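PDB 5JFQ: geranylgeranyl pyrophosphate synthase from Geoglobus acetivorans, which catalyses the magnesium-dependent addition of three isopentenyl diphosphate units to dimethylallyl diphosphate, making mainly geranylgeranyl diphosphate and some farnesyl diphosphate. Local coordinates for residues I71-V76 against S138-V143; D84-E89 against F103-A108; E121-S126 against V134-K139. All coordinates share one frame; numbering follows the deposited sequence.

Contact 1: residues I71-V76 against S138-V143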
loop_
_atom_site.group_PDB
_atom_site.type_symbol
_atom_site.label_atom_id
_atom_site.label_comp_id
_atom_site.label_asym_id
_atom_site.label_seq_id
_atom_site.Cartn_x
_atom_site.Cartn_y
_atom_site.Cartn_z
ATOM N N ILE B 71 15.985 -5.247 1.464
ATOM C CA ILE B 71 15.304 -4.296 2.328
ATOM C C ILE B 71 13.861 -4.105 1.873
ATOM O O ILE B 71 12.956 -3.957 2.705
ATOM C CB ILE B 71 16.096 -2.974 2.365
ATOM C CG1 ILE B 71 17.494 -3.240 2.923
ATOM C CG2 ILE B 71 15.385 -1.905 3.196
ATOM C CD1 ILE B 71 17.483 -4.077 4.197
ATOM N N ALA B 72 13.605 -4.150 0.561
ATOM C CA ALA B 72 12.248 -3.879 0.095
ATOM C C ALA B 72 11.288 -4.966 0.538
ATOM O O ALA B 72 10.174 -4.676 0.982
ATOM C CB ALA B 72 12.209 -3.733 -1.424
ATOM N N ILE B 73 11.701 -6.221 0.419
ATOM C CA ILE B 73 10.838 -7.318 0.820
ATOM C C ILE B 73 10.617 -7.313 2.330
ATOM O O ILE B 73 9.496 -7.549 2.801
ATOM C CB ILE B 73 11.429 -8.636 0.310
ATOM C CG1 ILE B 73 11.311 -8.649 -1.211
ATOM C CG2 ILE B 73 10.742 -9.825 0.974
ATOM C CD1 ILE B 73 11.520 -9.990 -1.815
ATOM N N GLU B 74 11.658 -7.018 3.115
ATOM C CA GLU B 74 11.460 -6.915 4.559
ATOM C C GLU B 74 10.488 -5.798 4.889
ATOM O O GLU B 74 9.679 -5.916 5.819
ATOM C CB GLU B 74 12.781 -6.671 5.285
ATOM C CG GLU B 74 12.641 -6.538 6.807
ATOM C CD GLU B 74 12.320 -7.854 7.507
ATOM O OE1 GLU B 74 12.292 -8.898 6.838
ATOM O OE2 GLU B 74 12.091 -7.846 8.731
ATOM N N THR B 75 10.548 -4.712 4.121
ATOM C CA THR B 75 9.617 -3.610 4.308
ATOM C C THR B 75 8.184 -4.052 4.030
ATOM O O THR B 75 7.269 -3.739 4.805
ATOM C CB THR B 75 10.042 -2.449 3.408
ATOM O OG1 THR B 75 11.452 -2.246 3.556
ATOM C CG2 THR B 75 9.303 -1.163 3.769
ATOM N N VAL B 76 7.974 -4.796 2.940
ATOM C CA VAL B 76 6.665 -5.394 2.692
ATOM C C VAL B 76 6.245 -6.250 3.878
ATOM O O VAL B 76 5.113 -6.144 4.370
ATOM C CB VAL B 76 6.667 -6.222 1.393
ATOM C CG1 VAL B 76 5.389 -7.083 1.327
ATOM C CG2 VAL B 76 6.761 -5.311 0.184
ATOM N N SER B 138 7.036 -5.446 -10.824
ATOM C CA SER B 138 5.807 -6.107 -11.247
ATOM C C SER B 138 5.544 -7.379 -10.445
ATOM O O SER B 138 4.401 -7.645 -10.023
ATOM C CB SER B 138 5.889 -6.434 -12.734
ATOM O OG SER B 138 4.790 -7.232 -13.127
ATOM N N LYS B 139 6.594 -8.179 -10.231
ATOM C CA LYS B 139 6.446 -9.438 -9.514
ATOM C C LYS B 139 6.167 -9.211 -8.029
ATOM O O LYS B 139 5.294 -9.869 -7.451
ATOM C CB LYS B 139 7.694 -10.281 -9.746
ATOM C CG LYS B 139 7.791 -10.788 -11.208
ATOM C CD LYS B 139 9.201 -11.266 -11.565
ATOM C CE LYS B 139 9.335 -11.647 -13.042
ATOM N NZ LYS B 139 8.749 -12.967 -13.429
ATOM N N LEU B 140 6.873 -8.264 -7.410
ATOM C CA LEU B 140 6.639 -7.941 -6.012
ATOM C C LEU B 140 5.270 -7.326 -5.792
ATOM O O LEU B 140 4.668 -7.512 -4.731
ATOM C CB LEU B 140 7.719 -6.994 -5.513
ATOM C CG LEU B 140 7.512 -6.486 -4.089
ATOM C CD1 LEU B 140 7.498 -7.630 -3.077
ATOM C CD2 LEU B 140 8.578 -5.485 -3.740
ATOM N N ALA B 141 4.760 -6.587 -6.766
ATOM C CA ALA B 141 3.440 -6.003 -6.592
ATOM C C ALA B 141 2.354 -7.068 -6.713
ATOM O O ALA B 141 1.340 -7.009 -6.010
ATOM C CB ALA B 141 3.230 -4.874 -7.608
ATOM N N ARG B 142 2.538 -8.037 -7.612
ATOM C CA ARG B 142 1.598 -9.149 -7.707
ATOM C C ARG B 142 1.641 -9.988 -6.442
ATOM O O ARG B 142 0.609 -10.472 -5.954
ATOM C CB ARG B 142 1.939 -10.015 -8.913
ATOM C CG ARG B 142 1.443 -9.470 -10.223
ATOM C CD ARG B 142 0.299 -10.343 -10.785
ATOM N NE ARG B 142 -0.667 -10.774 -9.770
ATOM C CZ ARG B 142 -1.813 -10.152 -9.489
ATOM N NH1 ARG B 142 -2.168 -9.046 -10.129
ATOM N NH2 ARG B 142 -2.619 -10.645 -8.554
ATOM N N VAL B 143 2.851 -10.184 -5.922
ATOM C CA VAL B 143 3.050 -10.844 -4.642
ATOM C C VAL B 143 2.239 -10.143 -3.562
ATOM O O VAL B 143 1.519 -10.787 -2.786
ATOM C CB VAL B 143 4.564 -10.878 -4.334
ATOM C CG1 VAL B 143 4.844 -11.103 -2.865
ATOM C CG2 VAL B 143 5.241 -11.929 -5.196
#
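Leu-140 overlaps Val-76 and Ile-73 with a single methyl, CD1. Its CG stands anti to the backbone N (chi1 175°), which carries the branch off helix 130-159 toward helix 67-88, and at the fork CD1 folds off the extended line while CD2 continues it. CD1 lies 4.1 Å from Val-76 CG2, the methyl beside the backbone N of that valine. The side chains run antiparallel past one another and touch along their flanks. On the preceding turn Ile-73 adds a looser approach: its CG1 is 4.4 Å from Leu-140 CD1. The backbones keep apart, the nearest CA atoms being those of Ile-73 and Leu-140 at 8.0 Å, and no hydrogen bond crosses, leaving purely apolar contact. All three touching residues are buried, part of the helical core of a polyprenyl synthase. Ile-73 also borders Arg-48 of helix 47-58, which by similarity binds isopentenyl diphosphate, and Val-76 directly precedes His-77, assigned to the same substrate, so the contact lies beside that probable site. Further packing surrounds the pair: helix 165-190 presents Ile-182 to both Ile-73 and Leu-140, helix 105-123 brings Ala-119 against Val-76 and Leu-123 against Leu-140, and helix 9-23 covers Ile-71.

Contact 2: residues D84-E89 against F103-A108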
loop_
_atom_site.group_PDB
_atom_site.type_symbol
_atom_site.label_atom_id
_atom_site.label_comp_id
_atom_site.label_asym_id
_atom_site.label_seq_id
_atom_site.Cartn_x
_atom_site.Cartn_y
_atom_site.Cartn_z
ATOM N N ASP B 84 -1.922 -6.541 9.551
ATOM C CA ASP B 84 -2.459 -7.773 10.116
ATOM C C ASP B 84 -2.861 -7.564 11.564
ATOM O O ASP B 84 -3.951 -7.965 11.981
ATOM C CB ASP B 84 -1.437 -8.902 10.010
ATOM C CG ASP B 84 -1.352 -9.484 8.617
ATOM O OD1 ASP B 84 -2.139 -9.063 7.736
ATOM O OD2 ASP B 84 -0.505 -10.371 8.400
ATOM N N ASP B 85 -1.989 -6.913 12.341
ATOM C CA ASP B 85 -2.269 -6.673 13.751
ATOM C C ASP B 85 -3.509 -5.822 13.937
ATOM O O ASP B 85 -4.219 -5.974 14.937
ATOM C CB ASP B 85 -1.070 -6.014 14.423
ATOM C CG ASP B 85 0.120 -6.942 14.510
ATOM O OD1 ASP B 85 -0.070 -8.161 14.312
ATOM O OD2 ASP B 85 1.240 -6.462 14.780
ATOM N N ILE B 86 -3.794 -4.928 12.997
ATOM C CA ILE B 86 -5.063 -4.215 13.063
ATOM C C ILE B 86 -6.224 -5.197 12.970
ATOM O O ILE B 86 -7.243 -5.034 13.649
ATOM C CB ILE B 86 -5.144 -3.149 11.963
ATOM C CG1 ILE B 86 -4.072 -2.090 12.164
ATOM C CG2 ILE B 86 -6.486 -2.472 12.002
ATOM C CD1 ILE B 86 -3.888 -1.202 10.941
ATOM N N MET B 87 -6.076 -6.243 12.146
ATOM C CA MET B 87 -7.172 -7.167 11.860
ATOM C C MET B 87 -7.378 -8.165 12.985
ATOM O O MET B 87 -8.505 -8.367 13.442
ATOM C CB MET B 87 -6.918 -7.913 10.554
ATOM C CG MET B 87 -7.395 -7.151 9.344
ATOM S SD MET B 87 -6.463 -7.439 7.812
ATOM C CE MET B 87 -6.811 -5.895 7.006
ATOM N N ASP B 88 -6.304 -8.805 13.438
ATOM C CA ASP B 88 -6.404 -9.748 14.541
ATOM C C ASP B 88 -6.591 -9.063 15.892
ATOM O O ASP B 88 -6.790 -9.757 16.892
ATOM C CB ASP B 88 -5.156 -10.633 14.564
ATOM C CG ASP B 88 -4.788 -11.161 13.182
ATOM O OD1 ASP B 88 -5.704 -11.374 12.354
ATOM O OD2 ASP B 88 -3.579 -11.346 12.920
ATOM N N GLU B 89 -6.536 -7.727 15.931
ATOM C CA GLU B 89 -6.652 -6.921 17.153
ATOM C C GLU B 89 -5.770 -7.446 18.277
ATOM O O GLU B 89 -6.098 -7.305 19.462
ATOM C CB GLU B 89 -8.102 -6.819 17.604
ATOM C CG GLU B 89 -9.012 -6.354 16.491
ATOM C CD GLU B 89 -10.365 -5.945 17.004
ATOM O OE1 GLU B 89 -10.830 -6.558 17.990
ATOM O OE2 GLU B 89 -10.957 -5.003 16.435
ATOM N N PHE B 103 -0.485 3.535 18.904
ATOM C CA PHE B 103 -0.658 4.762 18.146
ATOM C C PHE B 103 -2.058 4.939 17.606
ATOM O O PHE B 103 -2.396 6.041 17.160
ATOM C CB PHE B 103 0.319 4.812 16.966
ATOM C CG PHE B 103 1.705 4.401 17.308
ATOM C CD1 PHE B 103 2.643 5.340 17.722
ATOM C CD2 PHE B 103 2.094 3.084 17.189
ATOM C CE1 PHE B 103 3.955 4.973 18.016
ATOM C CE2 PHE B 103 3.400 2.705 17.484
ATOM C CZ PHE B 103 4.332 3.657 17.901
ATOM N N GLY B 104 -2.873 3.903 17.627
ATOM C CA GLY B 104 -4.215 4.011 17.103
ATOM C C GLY B 104 -4.340 3.348 15.741
ATOM O O GLY B 104 -3.363 3.143 15.008
ATOM N N ILE B 105 -5.571 2.989 15.415
ATOM C CA ILE B 105 -5.814 2.303 14.158
ATOM C C ILE B 105 -5.475 3.190 12.959
ATOM O O ILE B 105 -4.692 2.753 12.107
ATOM C CB ILE B 105 -7.252 1.740 14.141
ATOM C CG1 ILE B 105 -7.357 0.673 15.238
ATOM C CG2 ILE B 105 -7.599 1.178 12.773
ATOM C CD1 ILE B 105 -8.700 0.018 15.356
ATOM N N PRO B 106 -5.981 4.424 12.854
ATOM C CA PRO B 106 -5.619 5.230 11.674
ATOM C C PRO B 106 -4.116 5.404 11.488
ATOM O O PRO B 106 -3.617 5.207 10.369
ATOM C CB PRO B 106 -6.357 6.562 11.924
ATOM C CG PRO B 106 -6.764 6.535 13.350
ATOM C CD PRO B 106 -6.991 5.112 13.675
ATOM N N THR B 107 -3.361 5.727 12.540
ATOM C CA THR B 107 -1.917 5.851 12.360
ATOM C C THR B 107 -1.295 4.518 11.968
ATOM O O THR B 107 -0.398 4.473 11.119
ATOM C CB THR B 107 -1.256 6.401 13.619
ATOM O OG1 THR B 107 -1.785 7.704 13.903
ATOM C CG2 THR B 107 0.252 6.516 13.425
ATOM N N ALA B 108 -1.761 3.421 12.564
ATOM C CA ALA B 108 -1.294 2.098 12.149
ATOM C C ALA B 108 -1.539 1.863 10.668
ATOM O O ALA B 108 -0.682 1.316 9.968
ATOM C CB ALA B 108 -1.984 1.004 12.966
#
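No ring or carboxylate of the two segments enters the meeting of Ile-86 with Ile-105 and Ala-108, which is aliphatic throughout; the neighbouring flat side chain is His-100, which packs on both Ile-86 and Ala-108. The Phe-103 ring packs against helix 30-36, and the carboxylates of Asp-84 and Asp-85 are engaged in salt bridges by Lys-175 and Arg-93 respectively. The segment 84-89 carries the aspartate-rich DDxxD motif of the family, with Ile-86 at its first variable position. By similarity Asp-84 and Asp-88 bind the two magnesium ions. Ile-86 points toward the start of helix 105-123, on a different side of its helix from Asp-84 and Asp-88, and joins the helix that carries the motif to helix 105-123. Its two branches divide the work. CG2, anti to the backbone N, meets Ile-105 CG2 at 3.9 Å, the two side chains lying at a slant to each other. The other branch, CG1 beside the backbone N (chi1 -63°), runs on extended to Ala-108. Ile-109 of the second subunit also packs on Ile-86. The branch ends on the alanine methyl, with Ile-86 CD1 3.5 Å from Ala-108 CB.

Contact 3: residues E121-S126 against V134-K139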
loop_
_atom_site.group_PDB
_atom_site.type_symbol
_atom_site.label_atom_id
_atom_site.label_comp_id
_atom_site.label_asym_id
_atom_site.label_seq_id
_atom_site.Cartn_x
_atom_site.Cartn_y
_atom_site.Cartn_z
ATOM N N GLU B 121 9.908 2.230 -3.311
ATOM C CA GLU B 121 10.954 3.203 -3.570
ATOM C C GLU B 121 12.321 2.586 -3.340
ATOM O O GLU B 121 13.279 2.885 -4.065
ATOM C CB GLU B 121 10.782 4.442 -2.699
ATOM C CG GLU B 121 11.832 5.485 -2.971
ATOM C CD GLU B 121 11.782 6.663 -2.039
ATOM O OE1 GLU B 121 10.881 6.721 -1.183
ATOM O OE2 GLU B 121 12.660 7.541 -2.169
ATOM N N ILE B 122 12.432 1.703 -2.349
ATOM C CA ILE B 122 13.725 1.086 -2.091
ATOM C C ILE B 122 14.064 0.084 -3.192
ATOM O O ILE B 122 15.163 0.113 -3.753
ATOM C CB ILE B 122 13.742 0.455 -0.694
ATOM C CG1 ILE B 122 13.683 1.577 0.347
ATOM C CG2 ILE B 122 14.990 -0.413 -0.531
ATOM C CD1 ILE B 122 13.287 1.103 1.751
ATOM N N LEU B 123 13.112 -0.788 -3.540
ATOM C CA LEU B 123 13.324 -1.724 -4.637
ATOM C C LEU B 123 13.868 -1.015 -5.870
ATOM O O LEU B 123 14.823 -1.487 -6.490
ATOM C CB LEU B 123 12.024 -2.452 -4.979
ATOM C CG LEU B 123 12.093 -3.386 -6.192
ATOM C CD1 LEU B 123 13.153 -4.432 -5.996
ATOM C CD2 LEU B 123 10.761 -4.055 -6.411
ATOM N N SER B 124 13.290 0.139 -6.213
ATOM C CA SER B 124 13.628 0.870 -7.423
ATOM C C SER B 124 15.032 1.445 -7.388
ATOM O O SER B 124 15.530 1.874 -8.435
ATOM C CB SER B 124 12.618 1.998 -7.658
ATOM O OG SER B 124 12.935 3.146 -6.875
ATOM N N MET B 125 15.666 1.484 -6.219
ATOM C CA MET B 125 17.044 1.942 -6.114
ATOM C C MET B 125 18.049 0.888 -6.547
ATOM O O MET B 125 19.254 1.156 -6.491
ATOM C CB MET B 125 17.374 2.343 -4.680
ATOM C CG MET B 125 16.475 3.371 -4.077
ATOM S SD MET B 125 16.913 3.579 -2.337
ATOM C CE MET B 125 15.517 4.516 -1.742
ATOM N N SER B 126 17.596 -0.297 -6.954
ATOM C CA SER B 126 18.513 -1.412 -7.142
ATOM C C SER B 126 19.544 -1.119 -8.227
ATOM O O SER B 126 19.244 -0.492 -9.246
ATOM C CB SER B 126 17.739 -2.682 -7.482
ATOM O OG SER B 126 17.125 -3.215 -6.321
ATOM N N VAL B 134 12.041 -3.259 -13.388
ATOM C CA VAL B 134 10.630 -3.218 -13.761
ATOM C C VAL B 134 9.973 -4.564 -13.497
ATOM O O VAL B 134 8.967 -4.650 -12.788
ATOM C CB VAL B 134 10.468 -2.790 -15.228
ATOM C CG1 VAL B 134 9.008 -2.925 -15.635
ATOM C CG2 VAL B 134 10.928 -1.372 -15.395
ATOM N N ARG B 135 10.554 -5.637 -14.036
ATOM C CA ARG B 135 10.034 -6.969 -13.755
ATOM C C ARG B 135 9.988 -7.261 -12.257
ATOM O O ARG B 135 9.043 -7.895 -11.780
ATOM C CB ARG B 135 10.859 -8.019 -14.483
ATOM C CG ARG B 135 10.516 -8.134 -15.960
ATOM C CD ARG B 135 11.535 -8.995 -16.697
ATOM N NE ARG B 135 11.676 -10.336 -16.127
ATOM C CZ ARG B 135 12.844 -10.895 -15.809
ATOM N NH1 ARG B 135 13.988 -10.236 -16.007
ATOM N NH2 ARG B 135 12.871 -12.125 -15.315
ATOM N N ALA B 136 10.987 -6.806 -11.497
ATOM C CA ALA B 136 10.984 -7.038 -10.056
ATOM C C ALA B 136 9.863 -6.268 -9.384
ATOM O O ALA B 136 9.219 -6.778 -8.460
ATOM C CB ALA B 136 12.325 -6.649 -9.438
ATOM N N VAL B 137 9.619 -5.036 -9.823
ATOM C CA VAL B 137 8.505 -4.285 -9.258
ATOM C C VAL B 137 7.182 -4.973 -9.585
ATOM O O VAL B 137 6.309 -5.124 -8.718
ATOM C CB VAL B 137 8.551 -2.831 -9.760
ATOM C CG1 VAL B 137 7.225 -2.129 -9.513
ATOM C CG2 VAL B 137 9.696 -2.090 -9.094
ATOM N N SER B 138 7.036 -5.446 -10.824
ATOM C CA SER B 138 5.807 -6.107 -11.247
ATOM C C SER B 138 5.544 -7.379 -10.445
ATOM O O SER B 138 4.401 -7.645 -10.023
ATOM C CB SER B 138 5.889 -6.434 -12.734
ATOM O OG SER B 138 4.790 -7.232 -13.127
ATOM N N LYS B 139 6.594 -8.179 -10.231
ATOM C CA LYS B 139 6.446 -9.438 -9.514
ATOM C C LYS B 139 6.167 -9.211 -8.029
ATOM O O LYS B 139 5.294 -9.869 -7.451
ATOM C CB LYS B 139 7.694 -10.281 -9.746
ATOM C CG LYS B 139 7.791 -10.788 -11.208
ATOM C CD LYS B 139 9.201 -11.266 -11.565
ATOM C CE LYS B 139 9.335 -11.647 -13.042
ATOM N NZ LYS B 139 8.749 -12.967 -13.429
#
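Leu-123 sets its forked end against Val-137 and Ala-136, closing a helical hairpin in which helix 105-123 turns back into helix 130-159. This is the tight side. A near-trans first torsion extends the leucine across the gap and lays CD2 beside the backbone of the partner helix, 3.5 Å from Val-137 CG2. The same methyl also lies close to Val-137 CA and Ala-136 O. CD1, the other prong, meets the Ala-136 CB methyl more loosely at 4.2 Å. Ile-186 of helix 165-190 packs on both Leu-123 and Ala-136, and Ala-72 of helix 67-88 also touches the leucine. The solvent side is looser and more polar: Met-125 is exposed in the turn, and on the partly exposed flank of the second helix Lys-139 forms a salt bridge to Glu-198. A separate face meets the dimer partner, where Glu-121 pairs with Arg-142 of the second subunit and the buried Ser-124 packs on Ser-138 of that subunit. A type I turn runs from Leu-123 to Ser-126, with Ser-126 N bonded to Leu-123 O. Within the turn, Ser-124 OG reaches back to Glu-121 O at 2.8 Å, the donor tilted 35° from the carbonyl plane.

In the fold
Contacts 1 and 3 form one continuous packed region, their centres 8 Å apart: both end on helix 130-159 and share Ser-138 and Lys-139, and Leu-140 CD2 lies 3.7 Å from Leu-123 CD2. Ala-72 and Ile-71 also pack on the 121-126 segment. Contact 2 sits further along helix 67-88, its centre 21 Å from that of contact 1 and 27 Å from that of contact 3, and along the chain it is nested within the loop that contact 1 closes. Helix 67-88 therefore links the region near the probable isopentenyl diphosphate site to the aspartate-rich magnesium motif, whereas contact 3 lies away from the annotated sites. All three contacts also touch the second subunit.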